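Local coordinates for protein putative oxygenase (Streptomyces viridochromogenes Tue57, PDB 4XAA) that probably acts as an iron- and 2-oxoglutarate-dependent oxygenase in orthosomycin biosynthesis, where enzymes of its kind carry out oxidative cyclizations, at residues Gly19-Gly24 and Ala97-Gly102; Arg41-Phe46 and Gly204-Thr209; Asp85-Glu90 and Thr107-Val112; Asp30-Leu35 and Val182-Val187; Gly151-Val156 and Val188-Arg193. One frame throughout, in Å; residues are numbered along the deposited sequence.

Contact 1: Gly19-Gly24 and Ala97-Gly102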
# COMPACT_ATOMS: atom_id res chain seq x y z
N GLY A 19 3.12 -4.73 -13.45
CA GLY A 19 3.51 -3.69 -12.52
C GLY A 19 3.03 -3.86 -11.09
O GLY A 19 3.33 -3.04 -10.23
N PHE A 20 2.28 -4.93 -10.84
CA PHE A 20 1.76 -5.19 -9.50
C PHE A 20 1.50 -6.69 -9.32
O PHE A 20 1.21 -7.37 -10.30
CB PHE A 20 0.46 -4.42 -9.27
CG PHE A 20 -0.66 -4.84 -10.18
CD1 PHE A 20 -0.75 -4.33 -11.46
CD2 PHE A 20 -1.62 -5.75 -9.75
CE1 PHE A 20 -1.78 -4.72 -12.31
CE2 PHE A 20 -2.65 -6.15 -10.60
CZ PHE A 20 -2.73 -5.64 -11.88
N ALA A 21 1.59 -7.20 -8.09
CA ALA A 21 1.16 -8.58 -7.84
C ALA A 21 0.84 -8.85 -6.37
O ALA A 21 1.50 -8.33 -5.47
CB ALA A 21 2.20 -9.55 -8.32
N ASN A 22 -0.18 -9.67 -6.13
CA ASN A 22 -0.41 -10.19 -4.79
C ASN A 22 0.49 -11.39 -4.57
O ASN A 22 0.35 -12.40 -5.24
CB ASN A 22 -1.87 -10.58 -4.59
CG ASN A 22 -2.19 -10.96 -3.16
OD1 ASN A 22 -1.29 -11.17 -2.35
ND2 ASN A 22 -3.48 -11.04 -2.85
N ALA A 23 1.42 -11.27 -3.62
CA ALA A 23 2.39 -12.33 -3.35
C ALA A 23 1.93 -13.29 -2.26
O ALA A 23 2.62 -14.24 -1.92
CB ALA A 23 3.73 -11.73 -2.95
N GLY A 24 0.76 -13.03 -1.70
CA GLY A 24 0.27 -13.85 -0.61
C GLY A 24 1.01 -13.56 0.67
O GLY A 24 1.74 -12.58 0.76
N ALA A 97 13.34 -7.34 -2.56
CA ALA A 97 14.55 -7.62 -3.34
C ALA A 97 14.32 -8.72 -4.39
O ALA A 97 14.78 -8.60 -5.53
CB ALA A 97 15.68 -8.00 -2.41
N ALA A 98 13.62 -9.79 -4.02
CA ALA A 98 13.28 -10.83 -4.99
C ALA A 98 12.45 -10.26 -6.15
O ALA A 98 12.80 -10.42 -7.32
CB ALA A 98 12.53 -11.96 -4.31
N PHE A 99 11.36 -9.59 -5.83
CA PHE A 99 10.47 -9.07 -6.87
C PHE A 99 11.18 -8.11 -7.80
O PHE A 99 11.00 -8.15 -9.01
CB PHE A 99 9.25 -8.41 -6.24
CG PHE A 99 8.13 -9.36 -6.00
CD1 PHE A 99 8.24 -10.33 -5.02
CD2 PHE A 99 6.99 -9.33 -6.80
CE1 PHE A 99 7.22 -11.24 -4.81
CE2 PHE A 99 5.96 -10.22 -6.59
CZ PHE A 99 6.08 -11.18 -5.59
N VAL A 100 12.03 -7.27 -7.23
CA VAL A 100 12.71 -6.24 -8.00
C VAL A 100 14.07 -6.75 -8.51
O VAL A 100 14.75 -6.07 -9.29
CB VAL A 100 12.83 -4.94 -7.14
CG1 VAL A 100 14.25 -4.67 -6.68
CG2 VAL A 100 12.22 -3.78 -7.86
N ASP A 101 14.41 -7.97 -8.09
CA ASP A 101 15.63 -8.66 -8.52
C ASP A 101 16.97 -7.96 -8.21
O ASP A 101 17.86 -7.91 -9.05
CB ASP A 101 15.56 -8.94 -10.02
CG ASP A 101 16.50 -10.07 -10.43
OD1 ASP A 101 16.96 -10.79 -9.53
OD2 ASP A 101 16.78 -10.22 -11.64
N GLY A 102 17.12 -7.42 -7.00
CA GLY A 102 18.39 -6.87 -6.58
C GLY A 102 18.25 -6.36 -5.17
O GLY A 102 17.16 -6.44 -4.61
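Phe99, near the end of helix 90-100, lays its ring against the methyl groups of Ala21 and Ala23 on edge strand 20-25 of the double-stranded beta-helix. The apolar contacts carry the whole junction. Ala23 CB lies 3.6 Å from Phe99 CZ and 4.0 Å from CE1, reaching the far end of the ring obliquely. Ala21 CB sits at the ring edge, near its plane, 4.2 Å from Phe99 CE2. A chi1 of -89° swings the phenyl group out from the helix end toward the strand, where the two alanines, alternate residues with their CB atoms on one side, meet it. Helix 8-18 and Val189 of the adjoining strand add further contacts to the same ring.

The polar bonds stay within each partner. Asn22, whose side chain leaves the opposite side of the strand, forms an Asx turn: its OD1 accepts from Gly24 N at 2.8 Å, with the donor above the amide plane, while its ND2 donates to Asp186. On the helical side a Schellman motif, with Asp101 as the first residue beyond the helix, has Gly102 N bonded to Ala97 O at 3.0 Å.

With no hydrogen bond or charge pair between the segments, what joins helix end to strand is the fit of one aromatic ring to two small methyl groups, and its attraction is dispersive and hydrophobic.

Contact 2: Arg41-Phe46 and Gly204-Thr209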
# COMPACT_ATOMS: atom_id res chain seq x y z
N ARG A 41 -4.15 0.75 17.51
CA ARG A 41 -3.77 1.64 18.60
C ARG A 41 -3.36 3.02 18.09
O ARG A 41 -3.58 4.03 18.74
CB ARG A 41 -2.63 1.03 19.41
CG ARG A 41 -2.29 1.85 20.64
CD ARG A 41 -1.55 1.01 21.67
NE ARG A 41 -0.12 0.93 21.39
CZ ARG A 41 0.47 -0.09 20.79
NH1 ARG A 41 -0.25 -1.14 20.41
NH2 ARG A 41 1.79 -0.07 20.57
N LEU A 42 -2.76 3.06 16.90
CA LEU A 42 -2.40 4.32 16.31
C LEU A 42 -3.65 5.07 15.91
O LEU A 42 -3.75 6.29 16.11
CB LEU A 42 -1.51 4.10 15.09
CG LEU A 42 -0.06 3.74 15.40
CD1 LEU A 42 0.65 3.41 14.11
CD2 LEU A 42 0.62 4.88 16.13
N ILE A 43 -4.62 4.33 15.37
CA ILE A 43 -5.80 4.93 14.78
C ILE A 43 -6.73 5.44 15.87
O ILE A 43 -7.26 6.54 15.75
CB ILE A 43 -6.55 3.95 13.88
CG1 ILE A 43 -5.74 3.65 12.62
CG2 ILE A 43 -7.87 4.53 13.44
CD1 ILE A 43 -6.15 2.36 11.93
N THR A 44 -6.91 4.67 16.93
CA THR A 44 -7.84 5.07 17.98
C THR A 44 -7.41 6.36 18.69
O THR A 44 -8.24 7.02 19.29
CB THR A 44 -8.01 3.99 19.05
OG1 THR A 44 -6.80 3.87 19.80
CG2 THR A 44 -8.36 2.66 18.44
N ARG A 45 -6.13 6.71 18.63
CA ARG A 45 -5.67 7.96 19.24
C ARG A 45 -6.26 9.14 18.49
O ARG A 45 -6.67 10.14 19.08
CB ARG A 45 -4.15 8.05 19.26
CG ARG A 45 -3.52 7.13 20.27
CD ARG A 45 -2.03 6.99 20.02
NE ARG A 45 -1.42 6.07 20.96
CZ ARG A 45 -0.16 5.64 20.90
NH1 ARG A 45 0.64 6.05 19.92
NH2 ARG A 45 0.30 4.81 21.81
N PHE A 46 -6.29 9.02 17.18
CA PHE A 46 -6.91 10.03 16.36
C PHE A 46 -8.42 10.03 16.57
O PHE A 46 -9.02 11.06 16.90
CB PHE A 46 -6.59 9.80 14.89
CG PHE A 46 -7.17 10.84 13.99
CD1 PHE A 46 -8.47 10.73 13.51
CD2 PHE A 46 -6.42 11.95 13.62
CE1 PHE A 46 -9.01 11.70 12.70
CE2 PHE A 46 -6.96 12.91 12.80
CZ PHE A 46 -8.25 12.79 12.34
N GLY A 204 -19.10 -0.94 5.72
CA GLY A 204 -18.86 -0.79 7.15
C GLY A 204 -17.55 -1.30 7.72
O GLY A 204 -17.33 -1.21 8.93
N SER A 205 -16.67 -1.80 6.86
CA SER A 205 -15.42 -2.37 7.34
C SER A 205 -14.23 -1.42 7.18
O SER A 205 -14.25 -0.53 6.33
CB SER A 205 -15.14 -3.70 6.62
OG SER A 205 -14.91 -3.51 5.23
N TRP A 206 -13.21 -1.61 8.00
CA TRP A 206 -11.93 -0.94 7.79
C TRP A 206 -11.19 -1.58 6.63
O TRP A 206 -11.32 -2.77 6.38
CB TRP A 206 -11.04 -1.00 9.04
CG TRP A 206 -11.62 -0.28 10.19
CD1 TRP A 206 -12.54 -0.77 11.07
CD2 TRP A 206 -11.36 1.06 10.57
NE1 TRP A 206 -12.86 0.20 11.99
CE2 TRP A 206 -12.15 1.34 11.70
CE3 TRP A 206 -10.53 2.07 10.07
CZ2 TRP A 206 -12.14 2.57 12.34
CZ3 TRP A 206 -10.51 3.29 10.71
CH2 TRP A 206 -11.31 3.53 11.83
N ARG A 207 -10.42 -0.78 5.91
CA ARG A 207 -9.32 -1.34 5.16
C ARG A 207 -8.04 -0.68 5.70
O ARG A 207 -7.85 0.52 5.58
CB ARG A 207 -9.46 -1.12 3.65
CG ARG A 207 -8.32 -1.80 2.89
CD ARG A 207 -8.18 -1.35 1.44
NE ARG A 207 -6.93 -1.85 0.86
CZ ARG A 207 -6.08 -1.11 0.14
NH1 ARG A 207 -6.35 0.17 -0.09
NH2 ARG A 207 -4.97 -1.65 -0.35
N ARG A 208 -7.18 -1.49 6.31
CA ARG A 208 -5.94 -1.00 6.87
C ARG A 208 -4.77 -1.67 6.18
O ARG A 208 -4.74 -2.89 6.05
CB ARG A 208 -5.87 -1.24 8.37
CG ARG A 208 -7.12 -0.85 9.15
CD ARG A 208 -6.89 -1.16 10.61
NE ARG A 208 -8.11 -1.34 11.40
CZ ARG A 208 -8.84 -2.45 11.39
NH1 ARG A 208 -8.51 -3.46 10.61
NH2 ARG A 208 -9.92 -2.53 12.16
N THR A 209 -3.80 -0.87 5.76
CA THR A 209 -2.67 -1.36 5.00
C THR A 209 -1.40 -0.68 5.49
O THR A 209 -1.41 0.52 5.77
CB THR A 209 -2.88 -1.09 3.49
OG1 THR A 209 -4.03 -1.80 3.04
CG2 THR A 209 -1.69 -1.53 2.67
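Ile43 on helix 29-47 packs against Trp206, just before strand 207-215, and Arg208 within it, where the helix lies along one face of the large antiparallel sheet of the double-stranded beta-helix. The apolar contacts come from two separate branches of the isoleucine. CG2, anti to the backbone N, approaches the six-membered part of the indole obliquely, 3.9 Å from Trp206 CH2 and 4.0 Å from CZ3, and the two side chains run past each other in opposite senses. CD1, at the end of the other branch, meets the aliphatic part of the arginine, with Ile43 CD1 3.8 Å from Arg208 CD. Leu69, Leu111 and Leu113, from neighbouring strands, also touch Ile43, so the residue is buried in a hydrophobic layer between helix and sheet.

Polar interactions begin beyond these methylenes. The Arg208 chain is extended from CG to NE, which carries its charged end past the isoleucine to a salt bridge between NH1 and Asp144; Glu40 of the helix makes a weak, long ion pair with NH2. Arg208 thus offers carbon to Ile43 and charge to the acids.

Arg207, between the two contact residues, sends its side chain away from the helix, and Thr209 OG1 stands 3.3 Å above one face of its guanidinium. Trp206 CB lies 3.5 Å above the centre of one face of the Arg208 guanidinium.

Contact 3: Asp85-Glu90 and Thr107-Val112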
# COMPACT_ATOMS: atom_id res chain seq x y z
N ASP A 85 8.41 -2.69 15.57
CA ASP A 85 9.61 -3.43 15.20
C ASP A 85 9.33 -4.42 14.09
O ASP A 85 10.22 -4.76 13.31
CB ASP A 85 10.17 -4.16 16.43
CG ASP A 85 10.45 -3.21 17.58
OD1 ASP A 85 10.95 -2.09 17.32
OD2 ASP A 85 10.17 -3.59 18.73
N LEU A 86 8.08 -4.87 14.00
CA LEU A 86 7.70 -5.84 12.97
C LEU A 86 7.80 -5.25 11.57
O LEU A 86 7.91 -6.00 10.60
CB LEU A 86 6.28 -6.36 13.21
CG LEU A 86 6.18 -7.34 14.36
CD1 LEU A 86 4.74 -7.61 14.71
CD2 LEU A 86 6.92 -8.61 13.98
N LEU A 87 7.80 -3.92 11.46
CA LEU A 87 8.04 -3.27 10.17
C LEU A 87 9.35 -3.71 9.55
O LEU A 87 9.53 -3.63 8.33
CB LEU A 87 8.08 -1.75 10.31
CG LEU A 87 6.86 -1.02 10.83
CD1 LEU A 87 7.26 0.43 11.02
CD2 LEU A 87 5.68 -1.17 9.86
N HIS A 88 10.25 -4.18 10.40
CA HIS A 88 11.63 -4.41 9.99
C HIS A 88 12.01 -5.87 9.96
O HIS A 88 13.20 -6.20 9.93
CB HIS A 88 12.54 -3.62 10.93
CG HIS A 88 12.05 -2.23 11.16
ND1 HIS A 88 12.00 -1.28 10.15
CD2 HIS A 88 11.55 -1.63 12.26
CE1 HIS A 88 11.51 -0.16 10.63
NE2 HIS A 88 11.22 -0.34 11.91
N ARG A 89 11.00 -6.74 9.96
CA ARG A 89 11.23 -8.16 9.71
C ARG A 89 11.98 -8.27 8.40
O ARG A 89 11.71 -7.53 7.45
CB ARG A 89 9.91 -8.95 9.66
CG ARG A 89 9.13 -9.03 10.96
CD ARG A 89 9.88 -9.83 12.02
NE ARG A 89 10.09 -11.21 11.61
CZ ARG A 89 11.15 -11.93 11.96
NH1 ARG A 89 12.09 -11.39 12.73
NH2 ARG A 89 11.28 -13.19 11.54
N GLU A 90 12.92 -9.19 8.36
CA GLU A 90 13.79 -9.34 7.21
C GLU A 90 13.08 -9.91 5.99
O GLU A 90 13.52 -9.70 4.86
CB GLU A 90 14.97 -10.24 7.59
CG GLU A 90 14.54 -11.55 8.25
CD GLU A 90 14.41 -11.47 9.78
OE1 GLU A 90 14.13 -10.37 10.33
OE2 GLU A 90 14.59 -12.52 10.43
N THR A 107 12.52 3.05 2.09
CA THR A 107 12.67 4.48 1.96
C THR A 107 11.51 5.27 2.55
O THR A 107 11.57 6.49 2.64
CB THR A 107 12.85 4.88 0.48
OG1 THR A 107 11.80 4.29 -0.29
CG2 THR A 107 14.19 4.37 -0.05
N ALA A 108 10.46 4.56 2.97
CA ALA A 108 9.25 5.20 3.48
C ALA A 108 8.28 4.17 4.03
O ALA A 108 8.14 3.07 3.50
CB ALA A 108 8.56 6.03 2.38
N TYR A 109 7.61 4.55 5.10
CA TYR A 109 6.69 3.68 5.80
C TYR A 109 5.41 4.44 6.03
O TYR A 109 5.44 5.55 6.57
CB TYR A 109 7.26 3.23 7.15
CG TYR A 109 8.64 2.61 7.13
CD1 TYR A 109 9.78 3.39 6.97
CD2 TYR A 109 8.81 1.25 7.34
CE1 TYR A 109 11.04 2.84 6.97
CE2 TYR A 109 10.08 0.68 7.35
CZ TYR A 109 11.20 1.48 7.17
OH TYR A 109 12.46 0.93 7.19
N ALA A 110 4.28 3.86 5.68
CA ALA A 110 3.02 4.53 5.92
C ALA A 110 1.92 3.57 6.27
O ALA A 110 1.90 2.42 5.82
CB ALA A 110 2.61 5.39 4.69
N LEU A 111 1.00 4.04 7.09
CA LEU A 111 -0.27 3.36 7.27
C LEU A 111 -1.34 4.11 6.48
O LEU A 111 -1.63 5.27 6.76
CB LEU A 111 -0.63 3.28 8.75
CG LEU A 111 -1.92 2.61 9.19
CD1 LEU A 111 -1.91 1.10 8.96
CD2 LEU A 111 -2.20 2.92 10.65
N VAL A 112 -1.90 3.45 5.47
CA VAL A 112 -3.03 4.00 4.77
C VAL A 112 -4.30 3.25 5.19
O VAL A 112 -4.26 2.07 5.59
CB VAL A 112 -2.84 3.95 3.25
CG1 VAL A 112 -1.39 4.28 2.92
CG2 VAL A 112 -3.20 2.59 2.71
O HOH W 1 12.79 -1.70 7.65
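Leu87, at the end of a short 3-10 turn, and His88, which follows it ahead of helix 90-100, pack on Tyr109, a residue of strand 105-114 in the large sheet of the double-stranded beta-helix. The packed part is the leucine. Its CD1 branch lies 4.1 Å from Tyr109 CD2, approaching the phenol ring obliquely, and Trp80 and Ile210 extend the apolar surroundings of this buried side chain. Leu87 CB also supports the neighbouring imidazole, lying 3.7 Å above the centre of one face of the His88 ring.

The other side is exposed and more polar. His88 leaves the turn with CG beside its backbone N (chi1 -45°), which brings the imidazole to the hydroxyl end of the tyrosine, the two side chains crossing at about a right angle. His88 CE1 is 3.7 Å from Tyr109 CE2, but the rings make neither a stack nor a T: their planes stand at 70° and their centroids are 5.4 Å apart.

Here a solvent molecule replaces direct polar contact. Water 1 lies in the plane of each ring, at its edge, hydrogen-bonded at 2.7 Å to His88 ND1 and at 2.7 Å to Tyr109 OH.

Contact 4: Asp30-Leu35 and Val182-Val187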
# COMPACT_ATOMS: atom_id res chain seq x y z
N ASP A 30 0.44 -14.55 13.20
CA ASP A 30 0.55 -13.93 14.52
C ASP A 30 1.23 -12.57 14.43
O ASP A 30 0.90 -11.66 15.17
CB ASP A 30 1.32 -14.85 15.47
CG ASP A 30 1.53 -14.24 16.85
OD1 ASP A 30 2.69 -13.97 17.21
OD2 ASP A 30 0.52 -14.02 17.56
N ALA A 31 2.19 -12.45 13.51
CA ALA A 31 2.89 -11.19 13.31
C ALA A 31 1.97 -10.15 12.66
O ALA A 31 1.99 -8.97 13.02
CB ALA A 31 4.12 -11.40 12.45
N ILE A 32 1.16 -10.62 11.72
CA ILE A 32 0.17 -9.78 11.07
C ILE A 32 -0.82 -9.29 12.11
O ILE A 32 -1.28 -8.15 12.07
CB ILE A 32 -0.56 -10.55 9.96
CG1 ILE A 32 0.43 -10.91 8.85
CG2 ILE A 32 -1.72 -9.74 9.39
CD1 ILE A 32 1.18 -9.71 8.32
N ALA A 33 -1.12 -10.15 13.08
CA ALA A 33 -2.12 -9.84 14.09
C ALA A 33 -1.63 -8.74 15.01
O ALA A 33 -2.39 -7.87 15.41
CB ALA A 33 -2.49 -11.10 14.88
N ARG A 34 -0.35 -8.79 15.34
CA ARG A 34 0.25 -7.77 16.18
C ARG A 34 0.37 -6.44 15.43
O ARG A 34 0.09 -5.39 15.99
CB ARG A 34 1.61 -8.24 16.69
CG ARG A 34 1.51 -9.45 17.63
CD ARG A 34 2.89 -9.93 18.05
NE ARG A 34 3.25 -11.18 17.38
CZ ARG A 34 4.47 -11.48 16.95
NH1 ARG A 34 5.46 -10.60 17.12
NH2 ARG A 34 4.72 -12.66 16.35
N LEU A 35 0.75 -6.50 14.15
CA LEU A 35 0.78 -5.30 13.33
C LEU A 35 -0.60 -4.63 13.32
O LEU A 35 -0.70 -3.40 13.49
CB LEU A 35 1.23 -5.62 11.91
CG LEU A 35 2.74 -5.75 11.76
CD1 LEU A 35 3.12 -6.13 10.35
CD2 LEU A 35 3.42 -4.46 12.18
N VAL A 182 -7.57 -8.87 -1.78
CA VAL A 182 -6.57 -9.42 -0.87
C VAL A 182 -7.23 -10.02 0.36
O VAL A 182 -8.30 -9.60 0.78
CB VAL A 182 -5.54 -8.35 -0.42
CG1 VAL A 182 -4.86 -7.69 -1.63
CG2 VAL A 182 -6.22 -7.29 0.44
N SER A 183 -6.59 -11.02 0.95
CA SER A 183 -6.96 -11.46 2.29
C SER A 183 -5.99 -10.84 3.28
O SER A 183 -4.87 -10.50 2.92
CB SER A 183 -6.95 -12.98 2.41
OG SER A 183 -7.29 -13.58 1.18
N GLN A 184 -6.42 -10.71 4.53
CA GLN A 184 -5.53 -10.27 5.60
C GLN A 184 -4.27 -11.13 5.62
O GLN A 184 -4.33 -12.35 5.66
CB GLN A 184 -6.26 -10.33 6.94
CG GLN A 184 -5.34 -10.26 8.14
CD GLN A 184 -6.08 -10.24 9.47
OE1 GLN A 184 -7.25 -9.87 9.55
NE2 GLN A 184 -5.38 -10.63 10.53
N GLY A 185 -3.11 -10.48 5.57
CA GLY A 185 -1.85 -11.18 5.55
C GLY A 185 -1.18 -11.10 4.19
O GLY A 185 0.04 -11.27 4.09
N ASP A 186 -1.97 -10.86 3.15
CA ASP A 186 -1.41 -10.73 1.81
C ASP A 186 -0.45 -9.55 1.73
O ASP A 186 -0.62 -8.55 2.41
CB ASP A 186 -2.51 -10.57 0.77
CG ASP A 186 -3.28 -11.85 0.54
OD1 ASP A 186 -2.83 -12.92 1.03
OD2 ASP A 186 -4.32 -11.78 -0.14
N VAL A 187 0.58 -9.69 0.92
CA VAL A 187 1.46 -8.59 0.63
C VAL A 187 1.41 -8.33 -0.86
O VAL A 187 1.76 -9.20 -1.66
CB VAL A 187 2.90 -8.88 1.07
CG1 VAL A 187 3.81 -7.76 0.62
CG2 VAL A 187 2.96 -9.05 2.58
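Asp186 OD2 is gripped by two donors, the backbone N of Ser183 at 2.6 Å and, from strand 20-25, the side-chain ND2 of Asn22. The Ser183 bond is fairly straight, 160° at the hydrogen, and arrives from above the carboxylate plane. It reinforces a type II beta turn from Ser183 to Asp186, whose own closing bond runs from Asp186 N to Ser183 O at 2.9 Å. Gly185 takes the third position of the turn with a phi of 108°, a conformation open to glycine because it has no CB.

This braced turn is what helix 29-47 packs against. Ile32 faces it with two branches. CG1 lies 4.0 Å from Gly185 CA, so that a side chain rests directly on bare backbone, and the helix comes close: the CA atoms of Ile32 and Gly185 are 6.0 Å apart. The CG2 methyl rests on the extended Gln184 chain, with Ile32 CG2 3.9 Å from Gln184 CG. Gln184 CG is anti to its own backbone N (chi1 164°), and the straight chain beyond it lays the amide NE2 beside the same methyl. Asp145 accepts from the Gln184 backbone N and adds a further tie on the turn.

Away from the turn, Arg34 NH2 and Asp30 OD1 form a salt bridge of 2.6 Å one helical turn apart.

In the fold, Ile32 also touches Ile141 of strand 136-142, while Leu35, on the same helix, packs against Trp80 and Leu86; the turn leads into strand 186-191, which runs between strands 20-25 and 136-142.

Contact 5: Gly151-Val156 and Val188-Arg193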
# COMPACT_ATOMS: atom_id res chain seq x y z
N GLY A 151 -12.76 -0.60 -1.18
CA GLY A 151 -11.73 0.40 -1.36
C GLY A 151 -10.34 -0.15 -1.64
O GLY A 151 -9.34 0.55 -1.45
N CYS A 152 -10.26 -1.39 -2.12
CA CYS A 152 -8.98 -2.02 -2.45
C CYS A 152 -8.23 -1.27 -3.55
O CYS A 152 -8.76 -0.38 -4.20
CB CYS A 152 -9.19 -3.48 -2.88
SG CYS A 152 -9.90 -3.67 -4.55
N LEU A 153 -6.98 -1.66 -3.74
CA LEU A 153 -6.12 -1.10 -4.77
C LEU A 153 -6.67 -1.39 -6.15
O LEU A 153 -7.13 -2.50 -6.44
CB LEU A 153 -4.71 -1.67 -4.63
CG LEU A 153 -3.56 -1.13 -5.49
CD1 LEU A 153 -3.13 0.23 -4.99
CD2 LEU A 153 -2.39 -2.09 -5.47
N GLU A 154 -6.63 -0.40 -7.03
CA GLU A 154 -6.94 -0.64 -8.42
C GLU A 154 -5.76 -0.20 -9.25
O GLU A 154 -5.00 0.67 -8.84
CB GLU A 154 -8.21 0.10 -8.81
CG GLU A 154 -9.38 -0.27 -7.92
CD GLU A 154 -10.70 0.32 -8.38
OE1 GLU A 154 -10.83 0.65 -9.58
OE2 GLU A 154 -11.61 0.46 -7.53
N ALA A 155 -5.57 -0.79 -10.40
CA ALA A 155 -4.38 -0.45 -11.17
C ALA A 155 -4.64 -0.60 -12.66
O ALA A 155 -5.58 -1.27 -13.07
CB ALA A 155 -3.19 -1.32 -10.74
N VAL A 156 -3.79 0.02 -13.46
CA VAL A 156 -3.80 -0.21 -14.90
C VAL A 156 -2.59 -1.03 -15.25
O VAL A 156 -1.47 -0.54 -15.16
CB VAL A 156 -3.79 1.11 -15.71
CG1 VAL A 156 -3.95 0.81 -17.20
CG2 VAL A 156 -4.87 2.07 -15.22
N VAL A 188 0.92 -7.15 -1.23
CA VAL A 188 0.88 -6.74 -2.62
C VAL A 188 2.15 -5.96 -2.88
O VAL A 188 2.56 -5.15 -2.06
CB VAL A 188 -0.33 -5.87 -2.91
CG1 VAL A 188 -0.36 -5.45 -4.38
CG2 VAL A 188 -1.58 -6.63 -2.53
N VAL A 189 2.78 -6.22 -4.02
CA VAL A 189 3.94 -5.43 -4.38
C VAL A 189 3.67 -4.75 -5.72
O VAL A 189 3.24 -5.39 -6.67
CB VAL A 189 5.20 -6.32 -4.39
CG1 VAL A 189 4.82 -7.74 -4.63
CG2 VAL A 189 6.22 -5.83 -5.39
N HIS A 190 3.85 -3.44 -5.77
CA HIS A 190 3.61 -2.75 -7.02
C HIS A 190 4.71 -1.76 -7.31
O HIS A 190 5.32 -1.16 -6.41
CB HIS A 190 2.23 -2.08 -7.04
CG HIS A 190 2.08 -0.93 -6.10
ND1 HIS A 190 1.66 -1.08 -4.79
CD2 HIS A 190 2.23 0.41 -6.29
CE1 HIS A 190 1.59 0.11 -4.21
NE2 HIS A 190 1.94 1.02 -5.10
N ASP A 191 4.98 -1.62 -8.60
CA ASP A 191 6.02 -0.74 -9.08
C ASP A 191 5.60 0.72 -8.80
O ASP A 191 4.42 1.04 -8.91
CB ASP A 191 6.27 -1.00 -10.56
CG ASP A 191 7.53 -0.37 -11.07
OD1 ASP A 191 7.68 0.86 -10.87
OD2 ASP A 191 8.38 -1.09 -11.66
N VAL A 192 6.52 1.58 -8.40
CA VAL A 192 6.13 2.95 -8.08
C VAL A 192 5.68 3.72 -9.31
O VAL A 192 5.06 4.76 -9.19
CB VAL A 192 7.27 3.75 -7.41
CG1 VAL A 192 7.52 3.26 -5.99
CG2 VAL A 192 8.52 3.66 -8.25
N ARG A 193 5.99 3.20 -10.50
CA ARG A 193 5.63 3.87 -11.74
C ARG A 193 4.23 3.50 -12.18
O ARG A 193 3.72 3.98 -13.19
CB ARG A 193 6.62 3.50 -12.86
CG ARG A 193 8.06 3.90 -12.61
CD ARG A 193 8.93 3.51 -13.79
NE ARG A 193 8.50 4.12 -15.04
CZ ARG A 193 8.87 5.33 -15.44
NH1 ARG A 193 9.67 6.07 -14.69
NH2 ARG A 193 8.43 5.82 -16.60
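The interior of the double-stranded beta-helix, beside its metal centre, is where Leu153 of the smaller sheet meets Val188 and His190 of the larger one. A nickel ion, bound by His125, Asp127 and His196, occupies the site, and the His190 side chain lies about 5 Å from it. Leu153 does all the touching from its own segment and does it with one methyl. With CG anti to the backbone N (chi1 -173°), the side chain extends from strand 153-155 across to strand 186-191, where Leu153 CD2 lies 4.1 Å from Val188 CG1 and 4.2 Å from His190 ND1. It crosses the valine obliquely and is likewise oblique to the imidazole. Val188 and His190, alternate residues of one strand, thus present neighbouring parts of the same inner surface to a single leucine branch.

The second ring nitrogen, NE2, has a polar partner: it is hydrogen-bonded to OD2 of the metal ligand Asp127. The ring also meets that of His196. His190 is thus a second-shell residue, and its bond would be expected to help orient Asp127. Leu153 gives it an apolar neighbour next to ND1.

Just past the strand the chain turns sharply. Arg193, whose guanidinium is held by Asp164 and by the carbonyl oxygens of Val131, His160 and Leu162, closes an Asx turn: its backbone N donates to Asp191 OD1 at 2.9 Å, with an angle of 167°.

How the contacts relate
All five contacts join elements to the large sheet, and none has a direct hydrogen bond between its segments. Contact 5 lies deepest, its centre about 7 Å from the centre of the chain, where an apolar contact lies beside a histidine bonded to a metal ligand. Contacts 2 and 4 use different parts of helix 29-47, their centres about 14 Å apart; contact 2 sets an isoleucine on an indole and the aliphatic part of an arginine, contact 4 on the bare backbone of a turn. Contacts 4 and 5 share strand 186-191, and contact 1 uses its neighbour, strand 20-25, tied to it by Ala21 N to Val189 O and Ala23 N to Val187 O. Contact 3 alone is only partly buried and bridges its segments through water.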